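Side-chain contacts in VP4 protein (Tellina virus 1, PDB 3P06), which probably acts as a serine protease that cuts the viral polyprotein into its final products, and is trapped here as an intramolecular acyl-enzyme: residues V8-P13 against A107-T112; E60-D65 against N101-A106; M122-V127 against S133-A138; A154-S157 against L161-V164. All coordinates share one frame; numbering follows the deposited sequence.

How the contacts relate
Contact 1 is buried core packing and purely apolar, whereas contact 2, though also largely buried, combines amide hydrogen bonds with a valine against a tryptophan. Both use helix 104-111: contact 1 joins its later turns to strand 9-18, and contact 2 holds the turn leading into it, which carries the predicted nucleophile. Contacts 3 and 4 are only partly buried and share the small parallel sheet, with Met122 and Thr124 bonded through their backbones to Ala154. Contact 3 relies on one backbone bond, waters and a sulfate, while contact 4 is backbone pairing with one of the sheet's two outer strands. Glu104 connects contacts 2 and 3 by accepting from Val127 N.

Contact 1. Residues V8-P13 against A107-T112; sequences VGVLLP and ACAADT
Gly9 brings its bare CA up to the methyl group of Ala110, with CA and CB 4.1 Å apart, and their CA atoms are the nearest such pair across the segments. The N-H of Gly9 is used elsewhere, by Thr118 OG1. Val10 follows and does most of the touching. Its CG1 lies anti to the backbone N (chi1 172°), which turns the other branch, CG2, onto the helix. There CG2 rests against the backbone between two alanines, 3.6 Å from Ala110 N, and also meets Ala109 CB at 4.1 Å and Ala110 CB at 4.0 Å. A single methyl thus fits between two small side chains and the peptide that joins them. Leu11 turns to the other side of the strand and packs on Met122, Met28 and Val81. Leu12 returns to the helix side, but meets it one turn earlier, where its CD2 comes within 3.8 Å of Ala106 CB. Ala107 and Ala110 also reach Ala29 on the neighbouring strand 21-31, so the helix spans more than one strand. With alanines at the interface, the segment axes approach to 6.8 Å and run nearly antiparallel, at 162°. This is alpha/beta layer packing, in which the helix just after the predicted nucleophile Ser102 lies on the mixed sheet of the protease.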
# COMPACT_ATOMS: atom_id res chain seq x y z
N VAL A 8 11.52 -3.50 -2.40
CA VAL A 8 10.78 -3.26 -3.61
C VAL A 8 9.32 -3.62 -3.29
O VAL A 8 9.07 -4.58 -2.57
CB VAL A 8 11.40 -4.09 -4.77
CG1 VAL A 8 10.46 -4.23 -5.96
CG2 VAL A 8 12.75 -3.42 -5.20
N GLY A 9 8.38 -2.82 -3.78
CA GLY A 9 6.98 -3.10 -3.58
C GLY A 9 6.13 -2.04 -4.24
O GLY A 9 6.58 -1.39 -5.19
N VAL A 10 4.90 -1.85 -3.74
CA VAL A 10 4.02 -0.89 -4.37
C VAL A 10 3.38 0.01 -3.29
O VAL A 10 2.85 -0.50 -2.27
CB VAL A 10 2.92 -1.62 -5.25
CG1 VAL A 10 1.86 -0.62 -5.75
CG2 VAL A 10 3.59 -2.36 -6.45
N LEU A 11 3.48 1.32 -3.51
CA LEU A 11 3.03 2.29 -2.56
C LEU A 11 1.48 2.37 -2.53
O LEU A 11 0.84 2.23 -3.55
CB LEU A 11 3.55 3.67 -2.97
CG LEU A 11 5.03 3.85 -2.56
CD1 LEU A 11 5.53 5.10 -3.21
CD2 LEU A 11 5.15 3.93 -1.05
N LEU A 12 0.92 2.65 -1.38
CA LEU A 12 -0.53 2.84 -1.29
C LEU A 12 -0.80 4.00 -0.31
O LEU A 12 -0.18 4.09 0.74
CB LEU A 12 -1.27 1.54 -0.84
CG LEU A 12 -0.86 1.03 0.55
CD1 LEU A 12 -2.07 1.13 1.49
CD2 LEU A 12 -0.35 -0.46 0.55
N PRO A 13 -1.74 4.86 -0.66
CA PRO A 13 -2.10 5.98 0.23
C PRO A 13 -3.00 5.55 1.39
O PRO A 13 -3.80 4.63 1.24
CB PRO A 13 -2.83 6.97 -0.73
CG PRO A 13 -3.52 6.08 -1.69
CD PRO A 13 -2.52 4.89 -1.92
N ALA A 107 -0.81 -4.72 -2.87
CA ALA A 107 -0.24 -6.01 -2.45
C ALA A 107 -0.31 -7.01 -3.61
O ALA A 107 0.65 -7.78 -3.83
CB ALA A 107 -0.99 -6.56 -1.27
N CYS A 108 -1.42 -7.03 -4.35
CA CYS A 108 -1.48 -7.90 -5.57
C CYS A 108 -0.48 -7.45 -6.63
O CYS A 108 0.15 -8.28 -7.32
CB CYS A 108 -2.88 -7.89 -6.19
SG CYS A 108 -4.08 -8.73 -5.11
N ALA A 109 -0.41 -6.14 -6.86
CA ALA A 109 0.53 -5.61 -7.84
C ALA A 109 1.99 -5.84 -7.39
O ALA A 109 2.82 -6.20 -8.22
CB ALA A 109 0.26 -4.14 -8.16
N ALA A 110 2.29 -5.72 -6.10
CA ALA A 110 3.65 -5.94 -5.58
C ALA A 110 3.99 -7.44 -5.72
O ALA A 110 5.17 -7.79 -6.04
CB ALA A 110 3.77 -5.57 -4.15
N ASP A 111 3.00 -8.31 -5.51
CA ASP A 111 3.29 -9.78 -5.62
C ASP A 111 3.75 -10.26 -7.03
O ASP A 111 4.61 -11.17 -7.16
CB ASP A 111 2.11 -10.63 -5.20
CG ASP A 111 2.51 -12.11 -5.00
OD1 ASP A 111 3.39 -12.37 -4.11
OD2 ASP A 111 1.99 -12.99 -5.73
N THR A 112 3.21 -9.63 -8.07
CA THR A 112 3.58 -10.04 -9.45
C THR A 112 4.47 -8.99 -10.12
O THR A 112 4.65 -9.03 -11.32
CB THR A 112 2.32 -10.33 -10.31
OG1 THR A 112 1.43 -9.20 -10.23
CG2 THR A 112 1.58 -11.63 -9.79

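Contact 2. Residues E60-D65 against N101-A106; sequences EMVNID and NSWEAA
Asn101 presents its side-chain amide to the backbone of Asn63 and grips it at two points. Asn101 OD1 accepts from Asn63 N at 2.8 Å, with the donor in the carbonyl plane and on a lone pair of OD1. Asn101 ND2 gives one hydrogen to Asn63 O at 3.1 Å; Asn63 O lies near the plane of the Asn101 amide, whereas ND2 is tilted 24° from the plane of the Asn63 carbonyl. The second hydrogen of ND2 goes to Glu104 OE2, 2.7 Å away and nearly straight at 164°, meeting the carboxylate from above its plane. The amide is thereby bonded on both its oxygen and its nitrogen, which fixes its flip as well as its rotation. Ser102, next in the chain, turns elsewhere: its OG is covalently linked to Ala194 C, the acyl-enzyme bond. Trp103 then reaches back to Val62, whose CG1 lies at the edge of the indole ring, in its plane, 3.7 Å from both NE1 and CZ2. The two side chains cross at about a right angle. Glu104 CG lies over one face of the same indole, and Glu104 N closes the type I turn by bonding Asn101 O at 3.2 Å. Glu104 OE1 accepts from Val127 N but also sits close to Glu66 OE2, which would probably raise the proton affinity of the pair; the N-H groups on Glu104 would partly offset this. Asn101 thus joins loop and nucleophile turn, with Glu104 as the second-shell group orienting its amide.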
# COMPACT_ATOMS: atom_id res chain seq x y z
N GLU A 60 -6.64 -6.52 13.28
CA GLU A 60 -8.06 -6.96 13.38
C GLU A 60 -9.09 -6.13 12.57
O GLU A 60 -10.21 -6.63 12.28
CB GLU A 60 -8.55 -6.94 14.85
CG GLU A 60 -8.05 -8.12 15.70
CD GLU A 60 -8.44 -9.52 15.16
OE1 GLU A 60 -9.60 -9.96 15.42
OE2 GLU A 60 -7.58 -10.19 14.50
N MSE A 61 -8.74 -4.88 12.27
CA MSE A 61 -9.60 -4.01 11.49
C MSE A 61 -9.51 -4.21 10.01
O MSE A 61 -10.02 -3.41 9.22
CB MSE A 61 -9.32 -2.55 11.85
CG MSE A 61 -9.94 -2.24 13.21
SE MSE A 61 -9.48 -0.43 13.79
CE MSE A 61 -10.87 0.58 12.80
N VAL A 62 -8.81 -5.23 9.58
CA VAL A 62 -8.77 -5.57 8.17
C VAL A 62 -9.69 -6.73 7.97
O VAL A 62 -9.75 -7.56 8.85
CB VAL A 62 -7.31 -6.00 7.79
CG1 VAL A 62 -7.29 -6.53 6.38
CG2 VAL A 62 -6.34 -4.78 8.02
N ASN A 63 -10.41 -6.82 6.86
CA ASN A 63 -11.25 -8.00 6.60
C ASN A 63 -10.31 -9.14 6.19
O ASN A 63 -9.87 -9.19 5.02
CB ASN A 63 -12.23 -7.73 5.45
CG ASN A 63 -13.24 -8.89 5.23
OD1 ASN A 63 -13.01 -10.06 5.56
ND2 ASN A 63 -14.37 -8.54 4.67
N ILE A 64 -10.03 -10.05 7.13
CA ILE A 64 -9.07 -11.11 6.87
C ILE A 64 -9.57 -12.15 5.85
O ILE A 64 -8.78 -12.66 5.06
CB ILE A 64 -8.57 -11.83 8.16
CG1 ILE A 64 -8.15 -10.80 9.22
CG2 ILE A 64 -7.35 -12.73 7.81
CD1 ILE A 64 -6.85 -10.03 8.84
N ASP A 65 -10.88 -12.45 5.89
CA ASP A 65 -11.52 -13.34 4.92
C ASP A 65 -11.32 -12.87 3.47
O ASP A 65 -11.09 -13.69 2.60
CB ASP A 65 -13.04 -13.46 5.19
CG ASP A 65 -13.37 -14.20 6.50
OD1 ASP A 65 -12.45 -14.83 7.09
OD2 ASP A 65 -14.54 -14.17 6.97
N ASN A 101 -9.27 -2.46 3.66
CA ASN A 101 -8.78 -3.40 2.68
C ASN A 101 -8.30 -2.72 1.40
O ASN A 101 -8.02 -3.38 0.39
CB ASN A 101 -9.87 -4.47 2.39
CG ASN A 101 -9.92 -5.54 3.47
OD1 ASN A 101 -10.40 -5.27 4.56
ND2 ASN A 101 -9.37 -6.77 3.20
N SER A 102 -8.20 -1.39 1.44
CA SER A 102 -7.74 -0.64 0.28
C SER A 102 -6.21 -0.80 -0.09
O SER A 102 -5.75 -0.24 -1.08
CB SER A 102 -8.08 0.81 0.51
OG SER A 102 -7.15 1.32 1.51
N TRP A 103 -5.45 -1.58 0.70
CA TRP A 103 -4.03 -1.94 0.46
C TRP A 103 -3.95 -3.16 -0.50
O TRP A 103 -2.88 -3.51 -0.99
CB TRP A 103 -3.34 -2.33 1.80
CG TRP A 103 -4.13 -3.39 2.55
CD1 TRP A 103 -5.08 -3.18 3.52
CD2 TRP A 103 -4.03 -4.80 2.37
NE1 TRP A 103 -5.56 -4.38 3.96
CE2 TRP A 103 -4.96 -5.39 3.24
CE3 TRP A 103 -3.24 -5.63 1.53
CZ2 TRP A 103 -5.13 -6.81 3.33
CZ3 TRP A 103 -3.41 -7.05 1.61
CH2 TRP A 103 -4.38 -7.62 2.47
N GLU A 104 -5.09 -3.79 -0.77
CA GLU A 104 -5.05 -5.08 -1.52
C GLU A 104 -4.60 -4.96 -2.97
O GLU A 104 -3.94 -5.86 -3.46
CB GLU A 104 -6.42 -5.78 -1.50
CG GLU A 104 -6.86 -6.13 -0.08
CD GLU A 104 -8.22 -6.87 -0.05
OE1 GLU A 104 -9.07 -6.61 -0.96
OE2 GLU A 104 -8.44 -7.71 0.89
N ALA A 105 -5.06 -3.93 -3.69
CA ALA A 105 -4.59 -3.75 -5.07
C ALA A 105 -3.05 -3.57 -5.11
O ALA A 105 -2.41 -4.19 -5.94
CB ALA A 105 -5.29 -2.57 -5.76
N ALA A 106 -2.46 -2.78 -4.19
CA ALA A 106 -1.01 -2.62 -4.13
C ALA A 106 -0.28 -3.98 -3.82
O ALA A 106 0.75 -4.31 -4.43
CB ALA A 106 -0.62 -1.56 -3.05

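Contact 3. Residues M122-V127 against S133-A138; sequences MVTGAV and SPNLLA. With SO4 (sulfate ion), chain B.
A sulfate pocket beside the predicted active-site pair Ser102 and Lys141 is framed here by Thr124 on one segment and the loop entering helix 138-149 on the other. The segments meet directly where Thr124 CG2 lies 3.8 Å from Asn135 ND2, and where Ser133 N gives a hydrogen bond to Ala126 O at 3.0 Å. Thr124 OG1 is anti to the backbone N (chi1 -170°) and is hydrogen-bonded to Lys141 NZ; it also lies within hydrogen-bonding reach of sulfate O1, though where its proton goes is unsettled. On the loop side, Leu136 N donates to sulfate O3 at 2.8 Å, almost straight at 165°, and Leu137 N to O2 at 3.1 Å. Asn135 ND2 approaches O2 too, but so closely that the detail of that bond is doubtful. The other end of the same amide is well defined: Asn135 OD1 takes the N-H of Ala138 at 2.8 Å, in the carbonyl plane and on a lone pair, an Asx motif that holds the amide at the start of the helix. Two waters complete the bridge, one donating to Thr124 O and weakly bound by Asn135 ND2, the other donating to Ser133 O at 2.6 Å and weakly bound by Ala126 N. The anion, probably from the crystallisation liquor, also bonds Lys141 NZ. The N-H groups of Leu136 and Leu137, just before the helix, together with Lys141 probably make the site attractive to an anion.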
# COMPACT_ATOMS: atom_id res chain seq x y z
N MSE A 122 1.26 5.32 -7.07
CA MSE A 122 0.65 4.77 -5.86
C MSE A 122 -0.60 4.04 -6.32
O MSE A 122 -1.18 4.38 -7.38
CB MSE A 122 0.24 5.89 -4.91
CG MSE A 122 1.47 6.69 -4.42
SE MSE A 122 0.81 7.94 -3.01
CE MSE A 122 1.05 6.66 -1.57
N VAL A 123 -1.02 3.05 -5.55
CA VAL A 123 -2.18 2.29 -5.98
C VAL A 123 -3.20 2.14 -4.84
O VAL A 123 -2.80 1.87 -3.73
CB VAL A 123 -1.69 0.91 -6.51
CG1 VAL A 123 -2.88 -0.04 -6.75
CG2 VAL A 123 -0.81 1.09 -7.82
N THR A 124 -4.49 2.32 -5.08
CA THR A 124 -5.47 2.10 -3.99
C THR A 124 -6.62 1.24 -4.51
O THR A 124 -7.08 1.43 -5.66
CB THR A 124 -6.02 3.48 -3.37
OG1 THR A 124 -6.79 3.24 -2.16
CG2 THR A 124 -6.93 4.20 -4.32
N GLY A 125 -7.15 0.38 -3.64
CA GLY A 125 -8.41 -0.30 -3.90
C GLY A 125 -8.44 -1.69 -3.28
O GLY A 125 -7.39 -2.29 -3.05
N ALA A 126 -9.64 -2.19 -3.04
CA ALA A 126 -9.86 -3.51 -2.51
C ALA A 126 -9.97 -4.43 -3.73
O ALA A 126 -10.24 -3.97 -4.83
CB ALA A 126 -11.16 -3.53 -1.69
N VAL A 127 -9.75 -5.72 -3.54
CA VAL A 127 -9.76 -6.66 -4.67
C VAL A 127 -10.76 -7.73 -4.37
O VAL A 127 -10.81 -8.25 -3.25
CB VAL A 127 -8.35 -7.28 -4.98
CG1 VAL A 127 -8.39 -8.37 -6.14
CG2 VAL A 127 -7.32 -6.16 -5.29
N SER A 133 -12.56 -3.41 -6.62
CA SER A 133 -13.88 -2.91 -6.24
C SER A 133 -14.14 -1.50 -6.75
O SER A 133 -13.19 -0.78 -7.03
CB SER A 133 -14.00 -2.88 -4.73
OG SER A 133 -14.06 -4.19 -4.26
N PRO A 134 -15.41 -1.07 -6.81
CA PRO A 134 -15.49 0.39 -7.09
C PRO A 134 -14.83 1.23 -5.98
O PRO A 134 -14.75 0.86 -4.82
CB PRO A 134 -16.99 0.66 -7.23
CG PRO A 134 -17.68 -0.64 -6.87
CD PRO A 134 -16.71 -1.75 -6.98
N ASN A 135 -14.29 2.36 -6.35
CA ASN A 135 -13.52 3.09 -5.40
C ASN A 135 -14.37 4.07 -4.59
O ASN A 135 -15.36 4.59 -5.10
CB ASN A 135 -12.53 3.86 -6.20
CG ASN A 135 -11.81 4.81 -5.39
OD1 ASN A 135 -12.23 5.98 -5.24
ND2 ASN A 135 -10.70 4.33 -4.80
N LEU A 136 -14.01 4.32 -3.33
CA LEU A 136 -14.72 5.33 -2.53
C LEU A 136 -13.90 6.63 -2.33
O LEU A 136 -14.45 7.71 -2.44
CB LEU A 136 -15.13 4.75 -1.17
CG LEU A 136 -16.39 3.85 -1.22
CD1 LEU A 136 -16.54 3.07 0.08
CD2 LEU A 136 -17.66 4.67 -1.49
N LEU A 137 -12.60 6.49 -2.03
CA LEU A 137 -11.86 7.60 -1.45
C LEU A 137 -10.71 8.05 -2.31
O LEU A 137 -9.80 8.66 -1.78
CB LEU A 137 -11.32 7.21 -0.06
CG LEU A 137 -12.43 6.96 0.97
CD1 LEU A 137 -11.85 6.21 2.15
CD2 LEU A 137 -12.98 8.35 1.36
N ALA A 138 -10.72 7.74 -3.61
CA ALA A 138 -9.57 8.17 -4.46
C ALA A 138 -9.38 9.70 -4.47
O ALA A 138 -8.25 10.20 -4.46
CB ALA A 138 -9.73 7.67 -5.87
S SO4 B . -10.37 3.45 -1.83
O1 SO4 B . -9.79 2.41 -2.65
O2 SO4 B . -10.02 4.73 -2.43
O3 SO4 B . -11.81 3.25 -1.87
O4 SO4 B . -10.02 3.44 -0.44
O HOH W 1 -9.76 1.56 -6.44
O HOH W 2 -11.26 -0.32 -5.28

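Contact 4. Residues A154-S157 against L161-V164; sequences AANS and LKVV
One face of the Asn156 carboxamide is approached, toward its rim, by both methyls of Val164, with CG2 3.7 Å from Asn156 OD1, and Val163 O lies on that side too. Lys162 CE comes near the amide plane at the oxygen edge, 3.5 Å from Asn156 OD1. The extended Lys162 chain reaches there by passing along Ser157, its CB 3.5 Å from Ser157 O. With CG anti to the backbone N (chi1 -175°), Asn156 carries its amide across to Lys162 and Val164, and its ND2 is held by Leu132 O. The strands themselves are joined through their peptides: Ala155 N donates to Leu161 O at 3.1 Å, and Ala155 O accepts from Val163 N at 3.1 Å. Ala155 is therefore bonded to the residues flanking Lys162, the pattern of a parallel bridge, here in the three-stranded parallel sheet where 161-162 is one of two outer strands. The short connection returns the chain to a parallel neighbour, though the segments soon diverge, their end-to-end directions 69° apart. Ala154 and Leu161 share one face, their CB atoms 4.4 Å apart, with Val163 CG2 nearby and helix 166-173 packing on Leu161 and Val163 through Val172. Ala155 and Lys162 point to the opposite face, where Ala155 rests on Thr124 and Ala138. Past the strand, Asn156 centres an inverse gamma turn, and its CA meets Val163 O at 3.3 Å.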
# COMPACT_ATOMS: atom_id res chain seq x y z
N ALA A 154 -3.17 5.23 -9.11
CA ALA A 154 -4.02 4.33 -9.88
C ALA A 154 -5.12 3.87 -8.97
O ALA A 154 -4.88 3.57 -7.79
CB ALA A 154 -3.26 3.13 -10.40
N ALA A 155 -6.34 3.79 -9.51
CA ALA A 155 -7.52 3.37 -8.69
C ALA A 155 -8.62 3.06 -9.67
O ALA A 155 -8.53 3.46 -10.83
CB ALA A 155 -8.04 4.53 -7.72
N ASN A 156 -9.70 2.42 -9.19
CA ASN A 156 -10.86 2.21 -10.02
C ASN A 156 -11.74 3.47 -9.95
O ASN A 156 -12.80 3.47 -9.33
CB ASN A 156 -11.61 0.97 -9.56
CG ASN A 156 -12.79 0.62 -10.49
OD1 ASN A 156 -13.10 1.38 -11.43
ND2 ASN A 156 -13.41 -0.53 -10.25
N SER A 157 -11.27 4.53 -10.57
CA SER A 157 -11.91 5.80 -10.48
C SER A 157 -11.42 6.68 -11.62
O SER A 157 -10.24 6.71 -11.97
CB SER A 157 -11.58 6.50 -9.17
OG SER A 157 -11.68 7.91 -9.30
N LEU A 161 -5.49 7.43 -12.27
CA LEU A 161 -5.20 6.63 -13.46
C LEU A 161 -6.06 5.37 -13.36
O LEU A 161 -5.86 4.52 -12.48
CB LEU A 161 -3.73 6.28 -13.48
CG LEU A 161 -3.10 5.62 -14.71
CD1 LEU A 161 -1.58 5.46 -14.46
CD2 LEU A 161 -3.79 4.27 -14.93
N LYS A 162 -7.07 5.27 -14.21
CA LYS A 162 -8.17 4.29 -14.01
C LYS A 162 -7.81 2.84 -14.37
O LYS A 162 -7.42 2.57 -15.49
CB LYS A 162 -9.44 4.72 -14.77
CG LYS A 162 -10.63 3.77 -14.49
CD LYS A 162 -12.02 4.35 -14.84
CE LYS A 162 -13.09 3.41 -14.26
NZ LYS A 162 -14.48 3.85 -14.46
N VAL A 163 -7.96 1.92 -13.41
CA VAL A 163 -7.79 0.51 -13.67
C VAL A 163 -8.93 -0.26 -13.04
O VAL A 163 -9.33 0.01 -11.91
CB VAL A 163 -6.43 -0.11 -13.11
CG1 VAL A 163 -5.22 0.40 -13.88
CG2 VAL A 163 -6.24 0.19 -11.64
N VAL A 164 -9.42 -1.27 -13.75
CA VAL A 164 -10.56 -2.01 -13.29
C VAL A 164 -10.19 -3.45 -12.93
O VAL A 164 -10.67 -3.99 -11.95
CB VAL A 164 -11.72 -1.92 -14.31
CG1 VAL A 164 -12.92 -2.71 -13.80
CG2 VAL A 164 -12.12 -0.45 -14.51